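Local coordinates for capsid protein VP1 (Human polyomavirus 12, PDB 6Y5Z) that probably builds the T=7 icosahedral polyomavirus shell from pentamers of itself and belongs to the coat proteins through which these viruses attach to and enter host cells, at residues V105-T110 with G247-G252; P119-T124 with G206-P211; D136-Q141 with P170-K175; I153-V158 with E185-D190; N196-G201 with V229-K234. All blocks are in the same frame, centred on the assembly; numbering follows the deposited sequence.

Contact 1: V105-T110 with G247-G252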
# COMPACT_ATOMS: atom_id res chain seq x y z
N VAL D 105 -17.76 -10.64 16.29
CA VAL D 105 -18.09 -9.32 16.89
C VAL D 105 -19.37 -9.45 17.73
O VAL D 105 -20.05 -8.42 17.96
CB VAL D 105 -18.17 -8.25 15.79
CG1 VAL D 105 -16.80 -8.01 15.17
CG2 VAL D 105 -19.21 -8.57 14.72
N HIS D 106 -19.67 -10.67 18.18
CA HIS D 106 -20.84 -10.94 19.07
C HIS D 106 -20.36 -11.27 20.48
O HIS D 106 -21.21 -11.41 21.36
CB HIS D 106 -21.72 -12.05 18.48
CG HIS D 106 -21.03 -13.36 18.44
ND1 HIS D 106 -20.84 -14.12 19.56
CD2 HIS D 106 -20.46 -14.04 17.41
CE1 HIS D 106 -20.16 -15.20 19.23
NE2 HIS D 106 -19.91 -15.17 17.92
N ASP D 107 -19.06 -11.43 20.69
CA ASP D 107 -18.51 -11.75 22.04
C ASP D 107 -18.73 -10.55 22.97
O ASP D 107 -19.20 -9.48 22.51
CB ASP D 107 -17.03 -12.10 21.99
CG ASP D 107 -16.53 -12.90 23.19
OD1 ASP D 107 -17.35 -13.26 24.11
OD2 ASP D 107 -15.32 -13.16 23.19
N TYR D 108 -18.45 -10.76 24.25
CA TYR D 108 -18.63 -9.74 25.30
C TYR D 108 -17.55 -8.67 25.10
O TYR D 108 -16.43 -8.83 25.62
CB TYR D 108 -18.57 -10.44 26.65
CG TYR D 108 -18.75 -9.53 27.83
CD1 TYR D 108 -19.72 -8.55 27.86
CD2 TYR D 108 -17.94 -9.69 28.94
CE1 TYR D 108 -19.89 -7.74 28.98
CE2 TYR D 108 -18.10 -8.89 30.06
CZ TYR D 108 -19.07 -7.92 30.08
OH TYR D 108 -19.19 -7.14 31.19
N MET D 109 -17.90 -7.64 24.32
CA MET D 109 -16.98 -6.64 23.73
C MET D 109 -17.55 -5.23 23.94
O MET D 109 -18.79 -5.14 24.20
CB MET D 109 -16.83 -6.96 22.23
CG MET D 109 -16.14 -8.30 22.01
SD MET D 109 -16.35 -9.02 20.36
CE MET D 109 -15.16 -8.09 19.41
N THR D 110 -16.72 -4.21 23.83
CA THR D 110 -17.14 -2.79 23.74
C THR D 110 -18.12 -2.67 22.57
O THR D 110 -17.89 -3.30 21.54
CB THR D 110 -15.95 -1.86 23.45
OG1 THR D 110 -15.04 -2.00 24.54
CG2 THR D 110 -16.34 -0.41 23.32
N GLY D 247 -2.89 -7.02 17.81
CA GLY D 247 -3.43 -5.78 18.38
C GLY D 247 -3.96 -6.03 19.76
O GLY D 247 -3.52 -7.02 20.40
N TRP D 248 -4.90 -5.20 20.18
CA TRP D 248 -5.52 -5.30 21.53
C TRP D 248 -7.00 -5.63 21.41
O TRP D 248 -7.72 -5.03 20.58
CB TRP D 248 -5.30 -4.03 22.36
CG TRP D 248 -3.85 -3.79 22.63
CD1 TRP D 248 -3.02 -4.49 23.46
CD2 TRP D 248 -3.04 -2.77 22.03
NE1 TRP D 248 -1.75 -3.97 23.43
CE2 TRP D 248 -1.73 -2.93 22.54
CE3 TRP D 248 -3.29 -1.74 21.11
CZ2 TRP D 248 -0.68 -2.11 22.14
CZ3 TRP D 248 -2.26 -0.92 20.73
CH2 TRP D 248 -0.98 -1.11 21.23
N PHE D 249 -7.43 -6.50 22.31
CA PHE D 249 -8.85 -6.87 22.55
C PHE D 249 -9.37 -6.04 23.71
O PHE D 249 -8.63 -5.87 24.69
CB PHE D 249 -8.90 -8.36 22.87
CG PHE D 249 -10.28 -8.91 23.15
CD1 PHE D 249 -10.76 -8.99 24.44
CD2 PHE D 249 -11.07 -9.41 22.12
CE1 PHE D 249 -12.03 -9.49 24.70
CE2 PHE D 249 -12.32 -9.94 22.39
CZ PHE D 249 -12.81 -9.97 23.68
N THR D 250 -10.60 -5.53 23.61
CA THR D 250 -11.25 -4.87 24.77
C THR D 250 -12.55 -5.61 25.11
O THR D 250 -13.51 -5.57 24.33
CB THR D 250 -11.52 -3.39 24.51
OG1 THR D 250 -10.35 -2.77 24.00
CG2 THR D 250 -11.97 -2.67 25.77
N ALA D 251 -12.57 -6.23 26.28
CA ALA D 251 -13.75 -6.93 26.81
C ALA D 251 -14.81 -5.92 27.23
O ALA D 251 -14.46 -4.79 27.65
CB ALA D 251 -13.37 -7.80 27.99
N GLY D 252 -16.07 -6.35 27.25
CA GLY D 252 -17.20 -5.48 27.61
C GLY D 252 -17.27 -5.17 29.10
O GLY D 252 -18.13 -4.36 29.47
O HOH W 1 -14.31 -4.36 22.17
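Met-109 and Ala-251 form a single backbone bridge, their CA atoms 4.5 Å apart, where residues 107-110 run at 84° to 249-252. Gly-252 N donates to Tyr-108 O at 3.0 Å, reaching it from well above the carbonyl plane. On the Thr-250 side a water takes the N-H of Thr-110 and gives a proton to Thr-250 O, extending the bridge by one link. The Tyr-108 ring is carried alongside Gly-252 by a chi1 of -180°, which sets CG opposite the backbone N. Gly-252 CA then lies over one face, 3.9 Å from the ring centroid and 16° off the normal, a CH-pi contact that a glycine without a side chain permits. In one of its two conformers, Met-109 CG rests 4.1 Å from Phe-249 CZ, the two side chains crossing at about a right angle, and Asp-107 OD2 approaches the same CZ. Asp-107 OD1 accepts Tyr-108 N from above the carboxylate plane. Thr-110 OG1 meets the methyl CG2 of Thr-250. His-106 bonds to Asp-55 and Glu-185 of a neighbouring subunit. The contact joins the end of strand 237-250 to the loop after strand 83-96 in the VP1 jelly-roll beta-sandwich, beside a pentamer interface.

Contact 2: P119-T124 with G206-P211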
# COMPACT_ATOMS: atom_id res chain seq x y z
N PRO D 119 -13.84 -4.96 17.32
CA PRO D 119 -12.87 -6.03 17.18
C PRO D 119 -11.45 -5.58 17.53
O PRO D 119 -11.18 -4.40 17.75
CB PRO D 119 -13.01 -6.41 15.71
CG PRO D 119 -13.35 -5.10 15.05
CD PRO D 119 -14.27 -4.39 16.03
N VAL D 120 -10.55 -6.56 17.52
CA VAL D 120 -9.12 -6.36 17.86
C VAL D 120 -8.51 -5.33 16.92
O VAL D 120 -8.56 -5.50 15.68
CB VAL D 120 -8.35 -7.68 17.82
CG1 VAL D 120 -6.86 -7.45 17.92
CG2 VAL D 120 -8.82 -8.61 18.95
N VAL D 121 -7.89 -4.31 17.51
CA VAL D 121 -7.19 -3.26 16.72
C VAL D 121 -5.97 -2.78 17.50
O VAL D 121 -5.87 -3.00 18.73
CB VAL D 121 -8.12 -2.08 16.37
CG1 VAL D 121 -9.22 -2.45 15.38
CG2 VAL D 121 -8.73 -1.47 17.61
N GLY D 122 -5.10 -2.07 16.82
CA GLY D 122 -3.91 -1.47 17.42
C GLY D 122 -2.64 -1.95 16.78
O GLY D 122 -2.63 -2.28 15.58
N SER D 123 -1.56 -1.94 17.54
CA SER D 123 -0.20 -2.18 17.04
C SER D 123 -0.02 -3.67 16.72
O SER D 123 -0.53 -4.53 17.44
CB SER D 123 0.83 -1.72 18.02
OG SER D 123 0.81 -0.30 18.18
N THR D 124 0.62 -3.94 15.59
CA THR D 124 0.90 -5.31 15.12
C THR D 124 2.40 -5.51 15.04
O THR D 124 3.18 -4.59 14.73
CB THR D 124 0.20 -5.60 13.80
OG1 THR D 124 0.66 -4.68 12.83
CG2 THR D 124 -1.30 -5.48 13.92
N GLY D 206 0.30 2.42 16.26
CA GLY D 206 -1.01 3.05 16.46
C GLY D 206 -1.80 2.39 17.57
O GLY D 206 -1.53 1.24 17.94
N LEU D 207 -2.77 3.13 18.10
CA LEU D 207 -3.64 2.66 19.19
C LEU D 207 -4.82 1.86 18.61
O LEU D 207 -5.19 0.83 19.23
CB LEU D 207 -4.13 3.88 19.95
CG LEU D 207 -4.95 3.59 21.21
CD1 LEU D 207 -4.11 2.86 22.24
CD2 LEU D 207 -5.50 4.88 21.78
N THR D 208 -5.39 2.29 17.48
CA THR D 208 -6.63 1.66 16.94
C THR D 208 -6.45 1.25 15.47
O THR D 208 -7.48 1.05 14.79
CB THR D 208 -7.85 2.57 17.12
OG1 THR D 208 -7.62 3.78 16.42
CG2 THR D 208 -8.15 2.84 18.58
N THR D 209 -5.23 1.00 15.05
CA THR D 209 -4.97 0.65 13.64
C THR D 209 -5.65 -0.68 13.30
O THR D 209 -5.56 -1.62 14.07
CB THR D 209 -3.47 0.57 13.39
OG1 THR D 209 -2.92 1.71 14.04
CG2 THR D 209 -3.16 0.53 11.91
N PRO D 210 -6.30 -0.80 12.13
CA PRO D 210 -6.85 -2.09 11.73
C PRO D 210 -5.76 -3.12 11.45
O PRO D 210 -4.78 -2.82 10.78
CB PRO D 210 -7.63 -1.83 10.44
CG PRO D 210 -7.21 -0.45 9.99
CD PRO D 210 -6.60 0.27 11.17
N PRO D 211 -5.90 -4.35 11.98
CA PRO D 211 -4.95 -5.41 11.66
C PRO D 211 -5.16 -5.90 10.22
O PRO D 211 -6.28 -5.84 9.72
CB PRO D 211 -5.30 -6.54 12.64
CG PRO D 211 -6.75 -6.30 12.99
CD PRO D 211 -6.95 -4.79 12.92
O HOH W 2 -6.92 -0.61 20.66
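Gly-206 O accepts the hydroxyl of Ser-123 at 2.8 Å from OG, tilted 23° from the carbonyl plane. A chi1 of -66° holds that OG beside its own backbone N, facing the other loop. Gly-122 N gives an almost straight bond to Thr-209 O, 2.8 Å long with 178° at the hydrogen. Between these two links Gly-122 CA comes within 3.2 Å of Leu-207 O, so the backbones press together with no side chain between them; Gly-122 sits in a backbone conformation that in practice only glycine adopts without strain. A water donates to both Val-121 O and Leu-207 O, spanning the loops at a third point. This is loop-to-loop packing at one end of the VP1 jelly-roll sandwich: 119-124 leads into strand 124-131, while 206-211 links strands 197-204 and 212-216. Val-121 carries the apolar part. Its CB sits 3.5 Å from Thr-209 O and almost as near Thr-208 O, CG2 lies against Thr-208 CA, and CG1 touches Pro-211 CD at 4.1 Å. The Pro-211 ring also turns CG and CD onto Val-120 O, both 3.3 Å away. Both loops meet other subunits: Val-121 packs on Gly-206 of one neighbour, and Ser-123 on Met-103 of another.

Contact 3: D136-Q141 with P170-K175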
# COMPACT_ATOMS: atom_id res chain seq x y z
N ASP D 136 19.78 -15.10 17.33
CA ASP D 136 20.59 -14.10 18.08
C ASP D 136 19.73 -12.85 18.33
O ASP D 136 19.06 -12.38 17.36
CB ASP D 136 21.86 -13.73 17.33
CG ASP D 136 22.82 -14.89 17.16
OD1 ASP D 136 23.20 -15.46 18.21
OD2 ASP D 136 23.16 -15.23 16.00
N LEU D 137 19.71 -12.37 19.57
CA LEU D 137 18.90 -11.21 20.02
C LEU D 137 19.82 -10.07 20.45
O LEU D 137 20.88 -10.30 21.07
CB LEU D 137 17.98 -11.61 21.18
CG LEU D 137 16.97 -12.72 20.89
CD1 LEU D 137 16.24 -13.10 22.17
CD2 LEU D 137 15.99 -12.29 19.82
N GLN D 138 19.37 -8.85 20.16
CA GLN D 138 20.02 -7.60 20.58
C GLN D 138 19.04 -6.91 21.52
O GLN D 138 17.85 -6.70 21.14
CB GLN D 138 20.38 -6.74 19.38
CG GLN D 138 20.72 -5.30 19.75
CD GLN D 138 22.02 -5.18 20.51
OE1 GLN D 138 23.06 -5.60 20.02
NE2 GLN D 138 21.96 -4.48 21.64
N GLY D 139 19.48 -6.60 22.73
CA GLY D 139 18.63 -5.89 23.70
C GLY D 139 18.50 -4.43 23.37
O GLY D 139 19.46 -3.81 22.92
N ILE D 140 17.31 -3.89 23.60
CA ILE D 140 16.96 -2.47 23.37
C ILE D 140 15.60 -2.25 24.04
O ILE D 140 14.78 -3.16 24.04
CB ILE D 140 17.00 -2.10 21.88
CG1 ILE D 140 16.69 -0.62 21.68
CG2 ILE D 140 16.09 -3.03 21.06
CD1 ILE D 140 17.07 -0.07 20.34
N GLN D 141 15.42 -1.09 24.68
CA GLN D 141 14.21 -0.83 25.50
C GLN D 141 13.72 0.59 25.23
O GLN D 141 14.54 1.48 24.97
CB GLN D 141 14.52 -0.96 26.99
CG GLN D 141 15.02 -2.34 27.36
CD GLN D 141 15.32 -2.57 28.83
OE1 GLN D 141 15.92 -3.59 29.15
NE2 GLN D 141 14.91 -1.67 29.72
N PRO D 170 25.91 -2.53 22.55
CA PRO D 170 26.35 -3.79 21.96
C PRO D 170 26.73 -4.86 22.98
O PRO D 170 26.96 -5.98 22.55
CB PRO D 170 27.55 -3.37 21.11
CG PRO D 170 28.11 -2.16 21.79
CD PRO D 170 26.90 -1.45 22.39
N SER D 171 26.71 -4.57 24.28
CA SER D 171 26.90 -5.59 25.33
C SER D 171 25.61 -6.40 25.58
O SER D 171 25.69 -7.46 26.23
CB SER D 171 27.44 -4.95 26.59
OG SER D 171 26.41 -4.25 27.26
N ALA D 172 24.44 -5.93 25.10
CA ALA D 172 23.13 -6.56 25.38
C ALA D 172 22.84 -7.65 24.35
O ALA D 172 22.00 -7.45 23.46
CB ALA D 172 22.05 -5.52 25.44
N LYS D 173 23.58 -8.75 24.42
CA LYS D 173 23.46 -9.88 23.47
C LYS D 173 22.88 -11.07 24.20
O LYS D 173 23.31 -11.38 25.32
CB LYS D 173 24.81 -10.27 22.88
CG LYS D 173 25.57 -9.16 22.19
CD LYS D 173 24.85 -8.64 20.96
CE LYS D 173 25.75 -7.80 20.09
NZ LYS D 173 25.06 -7.23 18.91
N ALA D 174 21.99 -11.79 23.54
CA ALA D 174 21.44 -13.05 24.07
C ALA D 174 21.00 -13.95 22.91
O ALA D 174 21.07 -13.53 21.74
CB ALA D 174 20.31 -12.77 25.02
N LYS D 175 20.68 -15.19 23.22
CA LYS D 175 20.12 -16.17 22.27
C LYS D 175 18.70 -16.52 22.68
O LYS D 175 18.44 -16.66 23.88
CB LYS D 175 21.03 -17.39 22.23
CG LYS D 175 22.40 -17.09 21.63
CD LYS D 175 23.40 -18.21 21.70
CE LYS D 175 24.74 -17.73 21.19
NZ LYS D 175 25.60 -18.84 20.73
O HOH W 3 24.21 -13.77 20.23
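Strands 136-139 and 173-175 are antiparallel neighbours in a small three-stranded sheet, separate from the main VP1 sheet, with 136-139 in the middle and 187-189 along its other edge. Leu-137 and Ala-174 make the hydrogen-bonded pair: Leu-137 N reaches Ala-174 O at 2.8 Å, and Ala-174 N returns a longer bond to Leu-137 O. Gln-138 with Lys-173 and Asp-136 with Lys-175 are the non-hydrogen-bonded pairs on either side. The register carries on one residue before strand 173-175 begins: Gly-139 N donates to Ala-172 O at 2.8 Å with 175° at the hydrogen. Ala-172 is the centre of an inverse gamma turn, and its CB lies 3.9 Å from Gly-139 CA. On the face shared by Leu-137 and Ala-174, both side chains pack against Trp-187. The opposite face is polar. Asp-136 and Lys-175 run side by side, OD1 being 3.9 Å from Lys-175 CG, yet the charged ends stay apart; Asp-136 OD2 instead accepts Asn-194 N. Lys-173 NZ forms a salt bridge with Asp-190. The amide of Gln-138 is held at both ends, its chain bent at chi2 (69°): NE2 donates to Asp-169 O and to Gly-139 O, the latter 2.9 Å away on an in-plane lone pair, and OE1 receives Lys-173 NZ at 2.8 Å, 164° at the oxygen.

Contact 4: I153-V158 with E185-D190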
# COMPACT_ATOMS: atom_id res chain seq x y z
N ILE D 153 14.03 -13.50 30.81
CA ILE D 153 15.38 -13.11 30.33
C ILE D 153 15.22 -11.75 29.65
O ILE D 153 14.45 -11.67 28.65
CB ILE D 153 16.02 -14.15 29.40
CG1 ILE D 153 15.99 -15.58 29.94
CG2 ILE D 153 17.43 -13.70 29.07
CD1 ILE D 153 16.61 -15.74 31.31
N VAL D 154 15.87 -10.74 30.21
CA VAL D 154 15.83 -9.33 29.74
C VAL D 154 17.26 -8.83 29.70
O VAL D 154 18.16 -9.53 30.18
CB VAL D 154 14.93 -8.47 30.65
CG1 VAL D 154 13.47 -8.86 30.51
CG2 VAL D 154 15.35 -8.55 32.12
N PRO D 155 17.55 -7.66 29.10
CA PRO D 155 18.93 -7.17 29.02
C PRO D 155 19.69 -7.17 30.36
O PRO D 155 20.87 -7.48 30.36
CB PRO D 155 18.74 -5.78 28.42
CG PRO D 155 17.58 -5.99 27.48
CD PRO D 155 16.63 -6.83 28.31
N LYS D 156 19.00 -6.88 31.46
CA LYS D 156 19.63 -6.91 32.81
C LYS D 156 20.22 -8.30 33.08
O LYS D 156 21.21 -8.39 33.86
CB LYS D 156 18.60 -6.54 33.88
CG LYS D 156 19.19 -6.41 35.28
CD LYS D 156 18.15 -6.17 36.33
CE LYS D 156 18.75 -6.09 37.71
NZ LYS D 156 17.72 -5.75 38.72
N SER D 157 19.66 -9.36 32.49
CA SER D 157 20.14 -10.76 32.66
C SER D 157 21.57 -10.91 32.12
O SER D 157 22.25 -11.86 32.56
CB SER D 157 19.22 -11.75 31.99
OG SER D 157 17.90 -11.61 32.48
N VAL D 158 22.01 -10.06 31.17
CA VAL D 158 23.28 -10.24 30.42
C VAL D 158 24.23 -9.05 30.55
O VAL D 158 25.40 -9.22 30.22
CB VAL D 158 23.02 -10.55 28.93
CG1 VAL D 158 22.15 -11.79 28.78
CG2 VAL D 158 22.44 -9.37 28.16
N GLU D 185 9.36 -6.60 23.90
CA GLU D 185 9.62 -5.15 24.11
C GLU D 185 11.08 -4.89 24.51
O GLU D 185 11.46 -3.74 24.50
CB GLU D 185 8.61 -4.52 25.08
CG GLU D 185 8.85 -4.89 26.51
CD GLU D 185 7.99 -4.13 27.49
OE1 GLU D 185 6.75 -4.02 27.27
OE2 GLU D 185 8.57 -3.66 28.49
N THR D 186 11.89 -5.92 24.78
CA THR D 186 13.31 -5.71 25.18
C THR D 186 14.27 -6.33 24.18
O THR D 186 15.46 -6.18 24.40
CB THR D 186 13.62 -6.22 26.60
OG1 THR D 186 13.57 -7.65 26.66
CG2 THR D 186 12.69 -5.64 27.63
N TRP D 187 13.82 -7.07 23.17
CA TRP D 187 14.74 -7.88 22.32
C TRP D 187 14.36 -7.78 20.84
O TRP D 187 13.18 -8.06 20.50
CB TRP D 187 14.70 -9.35 22.73
CG TRP D 187 15.18 -9.68 24.11
CD1 TRP D 187 14.43 -10.15 25.14
CD2 TRP D 187 16.54 -9.62 24.59
NE1 TRP D 187 15.22 -10.39 26.24
CE2 TRP D 187 16.52 -10.09 25.93
CE3 TRP D 187 17.75 -9.25 24.02
CZ2 TRP D 187 17.68 -10.14 26.69
CZ3 TRP D 187 18.89 -9.27 24.79
CH2 TRP D 187 18.86 -9.74 26.10
N SER D 188 15.35 -7.49 20.01
CA SER D 188 15.25 -7.43 18.54
C SER D 188 16.07 -8.57 17.98
O SER D 188 17.12 -8.89 18.54
CB SER D 188 15.81 -6.13 18.03
OG SER D 188 15.07 -5.03 18.52
N PRO D 189 15.72 -9.12 16.81
CA PRO D 189 16.65 -9.99 16.10
C PRO D 189 17.91 -9.18 15.81
O PRO D 189 17.82 -8.00 15.46
CB PRO D 189 15.94 -10.43 14.82
CG PRO D 189 14.53 -9.94 14.97
CD PRO D 189 14.45 -8.94 16.10
N ASP D 190 19.08 -9.78 16.05
CA ASP D 190 20.37 -9.09 15.94
C ASP D 190 20.89 -9.15 14.50
O ASP D 190 21.30 -10.23 14.02
CB ASP D 190 21.38 -9.71 16.91
CG ASP D 190 22.70 -8.97 16.95
OD1 ASP D 190 22.88 -7.99 16.17
OD2 ASP D 190 23.52 -9.35 17.78
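The indole of Trp-187 pushes into a hollow made by the turn at 153-158. At its NE1 edge the ring donates to Ile-153 O at 2.8 Å with 169° at the hydrogen. The acceptor lies nearly in the ring plane, 6° out of it, whereas the indole nitrogen stands well above the carbonyl plane of Ile-153. This bond fixes the rotation of the ring, which chi1 of -64° has already swung out beside the backbone N of Trp-187. Deeper in, CZ2 comes within 3.3 Å of Val-154 C and close to Pro-155 N, so the six-membered ring is fitted against the peptide joining those residues. Pro-155 CD covers one face, 4.2 Å from the six-membered ring centroid, as a CH-pi contact. At the ring edge Val-158 CG2 meets CH2 at 4.1 Å, coming from the opposite direction, while Ile-153 CG2 lies by CZ2.

Trp-187 begins the edge strand 187-189 of the small three-stranded sheet, and the hollow belongs to the long loop between strands 136-139 and 173-175, so its side chain ties that loop back to the sheet. The Tyr-182 ring meets the indole as well. A second bump comes from Thr-186, whose CB lies 3.5 Å from Pro-155 CD and whose OG1 faces Val-154 CG1. Pro-155 CD thus touches both the threonine and the indole, and Thr-186 CB lies over the same ring face. The turn keeps its form through Ser-157: its N bonds to Val-154 O, and its OG accepts Val-154 N at 3.2 Å.

Contact 5: N196-G201 with V229-K234. With GOL (glycerol), chain Q.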
# COMPACT_ATOMS: atom_id res chain seq x y z
N ASN D 196 23.53 -17.83 10.39
CA ASN D 196 22.97 -19.17 10.11
C ASN D 196 21.47 -19.20 10.42
O ASN D 196 20.92 -20.29 10.63
CB ASN D 196 23.73 -20.20 10.95
CG ASN D 196 23.52 -21.63 10.50
OD1 ASN D 196 23.39 -21.87 9.29
ND2 ASN D 196 23.52 -22.55 11.45
N THR D 197 20.80 -18.05 10.34
CA THR D 197 19.34 -17.92 10.53
C THR D 197 18.83 -16.92 9.51
O THR D 197 19.54 -15.96 9.23
CB THR D 197 18.99 -17.46 11.95
OG1 THR D 197 19.29 -18.54 12.85
CG2 THR D 197 17.54 -17.06 12.09
N ARG D 198 17.63 -17.13 8.99
CA ARG D 198 16.92 -16.10 8.19
C ARG D 198 15.75 -15.62 9.01
O ARG D 198 14.99 -16.48 9.50
CB ARG D 198 16.43 -16.66 6.85
CG ARG D 198 17.50 -17.35 6.02
CD ARG D 198 18.77 -16.55 5.78
NE ARG D 198 19.62 -17.44 5.00
CZ ARG D 198 20.75 -17.97 5.41
NH1 ARG D 198 21.32 -17.60 6.55
NH2 ARG D 198 21.38 -18.82 4.62
N TYR D 199 15.65 -14.31 9.23
CA TYR D 199 14.47 -13.76 9.93
C TYR D 199 13.79 -12.71 9.07
O TYR D 199 14.48 -12.11 8.22
CB TYR D 199 14.81 -13.24 11.32
CG TYR D 199 15.70 -12.03 11.37
CD1 TYR D 199 15.19 -10.76 11.23
CD2 TYR D 199 17.07 -12.16 11.52
CE1 TYR D 199 16.01 -9.65 11.27
CE2 TYR D 199 17.91 -11.06 11.57
CZ TYR D 199 17.38 -9.80 11.41
OH TYR D 199 18.17 -8.69 11.47
N PHE D 200 12.49 -12.53 9.33
CA PHE D 200 11.58 -11.66 8.55
C PHE D 200 10.58 -11.08 9.52
O PHE D 200 10.04 -11.83 10.34
CB PHE D 200 10.87 -12.47 7.47
CG PHE D 200 11.75 -13.36 6.62
CD1 PHE D 200 12.12 -14.62 7.07
CD2 PHE D 200 12.16 -12.95 5.36
CE1 PHE D 200 12.93 -15.43 6.29
CE2 PHE D 200 12.93 -13.78 4.56
CZ PHE D 200 13.30 -15.02 5.03
N GLY D 201 10.32 -9.78 9.46
CA GLY D 201 9.28 -9.23 10.33
C GLY D 201 8.72 -7.93 9.80
O GLY D 201 9.30 -7.31 8.89
N VAL D 229 23.25 -21.04 -0.25
CA VAL D 229 23.34 -21.90 0.97
C VAL D 229 22.28 -21.47 1.99
O VAL D 229 22.23 -20.28 2.39
CB VAL D 229 24.74 -21.88 1.60
CG1 VAL D 229 24.81 -22.86 2.75
CG2 VAL D 229 25.82 -22.16 0.56
N GLY D 230 21.44 -22.42 2.39
CA GLY D 230 20.45 -22.21 3.46
C GLY D 230 21.06 -22.38 4.85
O GLY D 230 22.22 -22.77 4.99
N PRO D 231 20.29 -22.06 5.91
CA PRO D 231 20.74 -22.38 7.27
C PRO D 231 21.15 -23.86 7.38
O PRO D 231 20.43 -24.72 6.88
CB PRO D 231 19.52 -22.05 8.12
CG PRO D 231 18.77 -20.98 7.30
CD PRO D 231 18.99 -21.38 5.86
N LEU D 232 22.28 -24.13 8.06
CA LEU D 232 22.82 -25.50 8.27
C LEU D 232 22.56 -25.89 9.73
O LEU D 232 22.98 -25.18 10.62
CB LEU D 232 24.29 -25.53 7.89
CG LEU D 232 24.63 -25.21 6.44
CD1 LEU D 232 26.13 -25.16 6.25
CD2 LEU D 232 24.04 -26.24 5.49
N CYS D 233 21.86 -26.99 9.92
CA CYS D 233 21.26 -27.40 11.22
C CYS D 233 22.32 -28.05 12.09
O CYS D 233 22.61 -29.25 11.92
CB CYS D 233 20.05 -28.28 10.98
SG CYS D 233 18.71 -27.32 10.21
N LYS D 234 22.83 -27.28 13.05
CA LYS D 234 23.85 -27.77 14.00
C LYS D 234 23.18 -28.74 14.97
O LYS D 234 22.04 -28.49 15.42
CB LYS D 234 24.51 -26.58 14.69
CG LYS D 234 25.29 -25.68 13.76
CD LYS D 234 26.02 -24.56 14.46
CE LYS D 234 26.87 -23.75 13.52
NZ LYS D 234 27.41 -22.53 14.18
C1 GOL Q . 25.66 -21.44 6.41
O1 GOL Q . 25.52 -21.33 7.82
C2 GOL Q . 24.69 -20.53 5.69
O2 GOL Q . 23.42 -20.56 6.34
C3 GOL Q . 25.18 -19.11 5.61
O3 GOL Q . 24.25 -18.27 4.95
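Asn-196 and Leu-232 exchange two hydrogen bonds, the amide side chain pairing with both backbone polar groups of one residue. Leu-232 N donates to OD1 and ND2 donates to Leu-232 O, each at 2.8 Å and nearly straight; the carbonyl oxygen lies in the amide plane, 3° out of it. With CG turned opposite the backbone N (chi1 -165°), the amide reaches across to 229-234, and its ND2 also bonds to Glu-133, which pairs with Lys-234 as well. The second polar link is weaker: Arg-198 NH2 sits 2.8 Å from Val-229 O, at the guanidinium edge, but with a bond angle of only 117°. The firmer hold on that side chain is NE to Leu-223 O. Packing centres on Pro-231. Its CD lies over one guanidinium face, 3.7 Å from Arg-198 NH2, while CB touches Asn-196 O at 3.4 Å. A glycerol, probably from the crystallisation liquor, fills the angle between the two polar side chains: its O1 donates to Asn-196 OD1 at 2.6 Å, its O2 accepts Arg-198 NH2, and its carbons meet Val-229 and Leu-232. In the fold, this contact joins the start of strand 197-204, paired with 124-131, to the loop before strand 237-250, whose Pro-231 and Leu-232 pack against strand 83-96.

How the contacts relate
Following the chain from the N terminus, contact 1 opens in the loop after strand 83-96 and closes at the end of strand 237-250, so the other four are nested inside it. Contact 2 opens just before strand 124-131 and closes after 197-204; contacts 3 and 4 lie within its loop, whereas contact 5 crosses it. Contacts 3 and 4 cross: contact 3 pairs two strands of the small sheet, and contact 4 ties the loop between them to the third. Contact 5 follows them in series and touches contact 4 through Tyr-199 against Pro-189. Contacts 1 and 2 meet where Trp-248 N probably donates to Val-121 O, on the opposite side of the chain's centre from contact 5.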